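PDB 4ECO: uncharacterized protein from Bacteroides eggerthii DSM 20697, which is of unknown function but, as a leucine-rich repeat protein, probably serves in binding other proteins. Local coordinates for residues A[274-288]-A[303-317]. Residues are numbered along the deposited sequence; the frame is centred on the assembly and turned at random.
Sequences EMQLINVACNRGISG and VGEKIQIIYIGYNNL
Leu-277, Ile-278 and Asn-279 pair in parallel with Ile-309, Ile-310 and Tyr-311, the strand axes 4.9 Å apart and running in the same direction to within 3°. Where the ladder begins, Gln-276 O accepts from both Gln-308 N and Ile-309 N; further on, Tyr-311 N donates to Ile-278 O. Ile-278 and Ile-310 turn to the face away from Leu-277, Asn-279 and Tyr-311, lying side by side with CG2 of the former 4.0 Å from CG1 of the latter. On the other face the Asn-279 amide crosses Tyr-311, the planes 42° apart and ND2 3.5 Å from ring atom CD2, while Leu-277 CD1 meets the ring edge. Gln-276 and Gln-308 stack their amides, while Gln-276 OE1 accepts from Arg-142 NH2. Past the strands, Asn-315 takes over: with CG beside its own backbone N (chi1 -84°), ND2 gives one straight bond to Val-280 O (3.1 Å) and another to Ile-312 O (2.8 Å), whereas OD1 takes a weak bond from Asn-283 N. An alanine at Asn-315 is likely to cost Val-280 O its straight amide bond, leave Ile-312 O to Asn-340 and tie the turn at Asn-283 less firmly. Asn-316 ND2 adds a separate bridge to Arg-284 O and Ile-286 O, each 2.8 Å away. Asn-315, with Asn-283 and Asn-340, forms the asparagine ladder of leucine-rich repeats: side-chain amides supplement backbone bonds where the chain turns, joining successive coils.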
loop_
_atom_site.group_PDB
_atom_site.type_symbol
_atom_site.label_atom_id
_atom_site.label_comp_id
_atom_site.label_asym_id
_atom_site.label_seq_id
_atom_site.Cartn_x
_atom_site.Cartn_y
_atom_site.Cartn_z
ATOM N N GLU A 274 4.038 24.174 -10.758
ATOM C CA GLU A 274 2.989 23.230 -11.130
ATOM C C GLU A 274 3.230 21.767 -10.713
ATOM O O GLU A 274 2.578 20.875 -11.279
ATOM C CB GLU A 274 2.813 23.282 -12.668
ATOM C CG GLU A 274 2.250 24.593 -13.211
ATOM C CD GLU A 274 0.802 24.900 -12.873
ATOM O OE1 GLU A 274 0.042 23.954 -12.544
ATOM O OE2 GLU A 274 0.422 26.090 -12.975
HETATM N N MSE A 275 4.079 21.511 -9.696
HETATM C CA MSE A 275 4.359 20.128 -9.242
HETATM C C MSE A 275 3.075 19.475 -8.697
HETATM O O MSE A 275 2.360 20.114 -7.932
HETATM C CB MSE A 275 5.485 20.123 -8.185
HETATM C CG MSE A 275 5.837 18.729 -7.660
HETATM SE SE MSE A 275 7.329 18.767 -6.433
HETATM C CE MSE A 275 6.643 19.931 -5.093
ATOM N N GLN A 276 2.782 18.231 -9.124
ATOM C CA GLN A 276 1.579 17.468 -8.742
ATOM C C GLN A 276 1.944 16.252 -7.912
ATOM O O GLN A 276 1.342 16.031 -6.863
ATOM C CB GLN A 276 0.761 17.035 -9.978
ATOM C CG GLN A 276 0.270 18.212 -10.817
ATOM C CD GLN A 276 -0.617 17.831 -11.965
ATOM O OE1 GLN A 276 -0.320 16.934 -12.748
ATOM N NE2 GLN A 276 -1.673 18.594 -12.157
ATOM N N LEU A 277 2.924 15.465 -8.366
ATOM C CA LEU A 277 3.409 14.291 -7.628
ATOM C C LEU A 277 4.753 14.636 -6.951
ATOM O O LEU A 277 5.655 15.205 -7.588
ATOM C CB LEU A 277 3.540 13.067 -8.571
ATOM C CG LEU A 277 4.035 11.728 -7.984
ATOM C CD1 LEU A 277 3.500 10.556 -8.790
ATOM C CD2 LEU A 277 5.587 11.667 -7.900
ATOM N N ILE A 278 4.889 14.265 -5.675
ATOM C CA ILE A 278 6.134 14.461 -4.953
ATOM C C ILE A 278 6.441 13.184 -4.172
ATOM O O ILE A 278 5.668 12.787 -3.308
ATOM C CB ILE A 278 6.200 15.731 -4.065
ATOM C CG1 ILE A 278 7.606 15.854 -3.421
ATOM C CG2 ILE A 278 5.053 15.814 -3.039
ATOM C CD1 ILE A 278 7.932 17.124 -2.776
ATOM N N ASN A 279 7.556 12.537 -4.500
ATOM C CA ASN A 279 8.005 11.351 -3.798
ATOM C C ASN A 279 9.270 11.719 -3.021
ATOM O O ASN A 279 10.315 11.984 -3.615
ATOM C CB ASN A 279 8.230 10.194 -4.783
ATOM C CG ASN A 279 8.423 8.840 -4.146
ATOM O OD1 ASN A 279 9.040 8.693 -3.089
ATOM N ND2 ASN A 279 7.882 7.818 -4.781
ATOM N N VAL A 280 9.156 11.799 -1.701
ATOM C CA VAL A 280 10.278 12.161 -0.823
ATOM C C VAL A 280 10.436 11.065 0.238
ATOM O O VAL A 280 10.833 11.336 1.381
ATOM C CB VAL A 280 10.152 13.590 -0.199
ATOM C CG1 VAL A 280 10.472 14.675 -1.238
ATOM C CG2 VAL A 280 8.772 13.821 0.434
ATOM N N ALA A 281 10.156 9.812 -0.169
ATOM C CA ALA A 281 10.261 8.654 0.712
ATOM C C ALA A 281 11.735 8.256 0.968
ATOM O O ALA A 281 12.606 8.557 0.149
ATOM C CB ALA A 281 9.498 7.493 0.116
ATOM N N CYS A 282 11.999 7.592 2.111
ATOM C CA CYS A 282 13.287 7.035 2.571
ATOM C C CYS A 282 14.327 8.080 2.878
ATOM O O CYS A 282 15.509 7.719 2.895
ATOM C CB CYS A 282 13.873 6.017 1.594
ATOM S SG CYS A 282 12.881 4.532 1.347
ATOM N N ASN A 283 13.952 9.322 3.175
ATOM C CA ASN A 283 14.977 10.308 3.529
ATOM C C ASN A 283 15.060 10.406 5.062
ATOM O O ASN A 283 14.637 11.392 5.668
ATOM C CB ASN A 283 14.687 11.625 2.865
ATOM C CG ASN A 283 14.715 11.552 1.368
ATOM O OD1 ASN A 283 15.669 11.037 0.764
ATOM N ND2 ASN A 283 13.680 12.086 0.733
ATOM N N ARG A 284 15.588 9.333 5.682
ATOM C CA ARG A 284 15.672 9.185 7.124
ATOM C C ARG A 284 16.836 9.919 7.738
ATOM O O ARG A 284 16.930 9.943 8.967
ATOM C CB ARG A 284 15.711 7.729 7.520
ATOM C CG ARG A 284 14.309 7.270 7.862
ATOM C CD ARG A 284 14.220 5.793 8.115
ATOM N NE ARG A 284 12.838 5.447 8.421
ATOM C CZ ARG A 284 12.386 4.218 8.588
ATOM N NH1 ARG A 284 13.214 3.181 8.494
ATOM N NH2 ARG A 284 11.096 4.007 8.841
ATOM N N GLY A 285 17.634 10.617 6.921
ATOM C CA GLY A 285 18.676 11.502 7.424
ATOM C C GLY A 285 18.059 12.803 7.907
ATOM O O GLY A 285 18.672 13.536 8.697
ATOM N N ILE A 286 16.832 13.101 7.418
ATOM C CA ILE A 286 16.047 14.297 7.728
ATOM C C ILE A 286 15.261 14.067 9.006
ATOM O O ILE A 286 14.443 13.141 9.064
ATOM C CB ILE A 286 15.085 14.728 6.564
ATOM C CG1 ILE A 286 15.737 14.592 5.154
ATOM C CG2 ILE A 286 14.498 16.143 6.822
ATOM C CD1 ILE A 286 14.831 14.936 3.950
ATOM N N SER A 287 15.457 14.951 10.011
ATOM C CA SER A 287 14.730 14.878 11.282
ATOM C C SER A 287 13.225 15.036 11.060
ATOM O O SER A 287 12.806 15.673 10.082
ATOM C CB SER A 287 15.224 15.945 12.253
ATOM O OG SER A 287 14.729 17.234 11.931
ATOM N N GLY A 288 12.434 14.475 11.972
ATOM C CA GLY A 288 10.988 14.559 11.870
ATOM C C GLY A 288 10.489 15.986 11.817
ATOM O O GLY A 288 9.547 16.289 11.072
ATOM N N VAL A 303 2.755 26.186 -4.878
ATOM C CA VAL A 303 2.783 24.782 -5.313
ATOM C C VAL A 303 1.871 23.906 -4.398
ATOM O O VAL A 303 1.381 22.869 -4.871
ATOM C CB VAL A 303 4.239 24.236 -5.384
ATOM C CG1 VAL A 303 4.883 24.062 -4.009
ATOM C CG2 VAL A 303 4.318 22.950 -6.188
ATOM N N GLY A 304 1.642 24.334 -3.140
ATOM C CA GLY A 304 0.804 23.628 -2.168
ATOM C C GLY A 304 -0.584 23.351 -2.704
ATOM O O GLY A 304 -1.113 22.235 -2.583
ATOM N N GLU A 305 -1.138 24.373 -3.372
ATOM C CA GLU A 305 -2.426 24.341 -4.049
ATOM C C GLU A 305 -2.460 23.384 -5.249
ATOM O O GLU A 305 -3.557 23.091 -5.745
ATOM C CB GLU A 305 -2.753 25.730 -4.575
ATOM C CG GLU A 305 -2.943 26.818 -3.544
ATOM C CD GLU A 305 -3.414 28.107 -4.192
ATOM O OE1 GLU A 305 -4.130 28.041 -5.220
ATOM O OE2 GLU A 305 -3.077 29.189 -3.663
ATOM N N LYS A 306 -1.272 22.957 -5.760
ATOM C CA LYS A 306 -1.180 22.144 -6.981
ATOM C C LYS A 306 -0.909 20.658 -6.715
ATOM O O LYS A 306 -1.333 19.840 -7.529
ATOM C CB LYS A 306 -0.085 22.687 -7.932
ATOM C CG LYS A 306 -0.301 24.121 -8.439
ATOM C CD LYS A 306 -1.455 24.254 -9.422
ATOM C CE LYS A 306 -1.655 25.678 -9.885
ATOM N NZ LYS A 306 -2.818 25.809 -10.816
ATOM N N ILE A 307 -0.189 20.314 -5.624
ATOM C CA ILE A 307 0.215 18.939 -5.280
ATOM C C ILE A 307 -1.023 18.046 -5.153
ATOM O O ILE A 307 -2.023 18.437 -4.556
ATOM C CB ILE A 307 1.083 18.941 -3.989
ATOM C CG1 ILE A 307 2.430 19.683 -4.262
ATOM C CG2 ILE A 307 1.340 17.523 -3.489
ATOM C CD1 ILE A 307 3.229 20.163 -3.071
ATOM N N GLN A 308 -0.954 16.863 -5.760
ATOM C CA GLN A 308 -2.042 15.884 -5.813
ATOM C C GLN A 308 -1.662 14.554 -5.161
ATOM O O GLN A 308 -2.555 13.851 -4.684
ATOM C CB GLN A 308 -2.455 15.633 -7.283
ATOM C CG GLN A 308 -3.162 16.826 -7.925
ATOM C CD GLN A 308 -3.501 16.678 -9.393
ATOM O OE1 GLN A 308 -2.888 15.925 -10.144
ATOM N NE2 GLN A 308 -4.434 17.494 -9.864
ATOM N N ILE A 309 -0.353 14.182 -5.197
ATOM C CA ILE A 309 0.165 12.908 -4.663
ATOM C C ILE A 309 1.386 13.172 -3.800
ATOM O O ILE A 309 2.305 13.841 -4.242
ATOM C CB ILE A 309 0.504 11.895 -5.807
ATOM C CG1 ILE A 309 -0.652 11.772 -6.832
ATOM C CG2 ILE A 309 0.919 10.524 -5.243
ATOM C CD1 ILE A 309 -0.253 11.258 -8.184
ATOM N N ILE A 310 1.401 12.613 -2.587
ATOM C CA ILE A 310 2.524 12.703 -1.656
ATOM C C ILE A 310 2.948 11.287 -1.227
ATOM O O ILE A 310 2.157 10.552 -0.628
ATOM C CB ILE A 310 2.211 13.595 -0.405
ATOM C CG1 ILE A 310 1.842 15.047 -0.800
ATOM C CG2 ILE A 310 3.393 13.577 0.570
ATOM C CD1 ILE A 310 1.439 15.990 0.332
ATOM N N TYR A 311 4.185 10.911 -1.545
ATOM C CA TYR A 311 4.785 9.668 -1.069
ATOM C C TYR A 311 5.802 10.102 -0.019
ATOM O O TYR A 311 6.824 10.697 -0.388
ATOM C CB TYR A 311 5.408 8.815 -2.208
ATOM C CG TYR A 311 4.446 8.292 -3.252
ATOM C CD1 TYR A 311 3.497 7.323 -2.934
ATOM C CD2 TYR A 311 4.530 8.711 -4.578
ATOM C CE1 TYR A 311 2.618 6.826 -3.897
ATOM C CE2 TYR A 311 3.685 8.192 -5.556
ATOM C CZ TYR A 311 2.729 7.248 -5.211
ATOM O OH TYR A 311 1.899 6.718 -6.173
ATOM N N ILE A 312 5.484 9.932 1.285
ATOM C CA ILE A 312 6.399 10.427 2.314
ATOM C C ILE A 312 6.673 9.310 3.376
ATOM O O ILE A 312 7.128 9.600 4.497
ATOM C CB ILE A 312 5.881 11.775 2.928
ATOM C CG1 ILE A 312 6.965 12.496 3.754
ATOM C CG2 ILE A 312 4.535 11.645 3.662
ATOM C CD1 ILE A 312 6.917 14.002 3.723
ATOM N N GLY A 313 6.480 8.049 2.968
ATOM C CA GLY A 313 6.762 6.895 3.820
ATOM C C GLY A 313 8.246 6.699 4.093
ATOM O O GLY A 313 9.088 7.325 3.436
ATOM N N TYR A 314 8.584 5.811 5.057
ATOM C CA TYR A 314 9.965 5.498 5.470
ATOM C C TYR A 314 10.726 6.799 5.874
ATOM O O TYR A 314 11.833 7.067 5.421
ATOM C CB TYR A 314 10.726 4.726 4.386
ATOM C CG TYR A 314 10.160 3.357 4.078
ATOM C CD1 TYR A 314 10.555 2.238 4.806
ATOM C CD2 TYR A 314 9.278 3.166 3.016
ATOM C CE1 TYR A 314 10.053 0.969 4.512
ATOM C CE2 TYR A 314 8.757 1.904 2.729
ATOM C CZ TYR A 314 9.167 0.806 3.468
ATOM O OH TYR A 314 8.700 -0.444 3.172
ATOM N N ASN A 315 10.116 7.585 6.746
ATOM C CA ASN A 315 10.694 8.833 7.184
ATOM C C ASN A 315 10.586 8.934 8.706
ATOM O O ASN A 315 10.228 7.942 9.352
ATOM C CB ASN A 315 10.021 10.009 6.458
ATOM C CG ASN A 315 10.615 10.283 5.099
ATOM O OD1 ASN A 315 11.836 10.447 4.940
ATOM N ND2 ASN A 315 9.762 10.435 4.100
ATOM N N ASN A 316 10.935 10.105 9.286
ATOM C CA ASN A 316 10.951 10.267 10.728
ATOM C C ASN A 316 9.864 11.215 11.271
ATOM O O ASN A 316 9.968 11.615 12.445
ATOM C CB ASN A 316 12.317 10.793 11.143
ATOM C CG ASN A 316 13.476 9.919 10.753
ATOM O OD1 ASN A 316 13.537 8.701 11.029
ATOM N ND2 ASN A 316 14.442 10.542 10.116
ATOM N N LEU A 317 8.821 11.550 10.469
ATOM C CA LEU A 317 7.745 12.463 10.881
ATOM C C LEU A 317 7.112 12.081 12.211
ATOM O O LEU A 317 6.702 10.933 12.362
ATOM C CB LEU A 317 6.623 12.515 9.839
ATOM C CG LEU A 317 6.905 13.131 8.494
ATOM C CD1 LEU A 317 5.783 12.771 7.506
ATOM C CD2 LEU A 317 7.089 14.637 8.616
HETATM O O HOH W 1 -1.758 20.719 -10.298
HETATM O O HOH W 2 12.474 11.752 7.541
#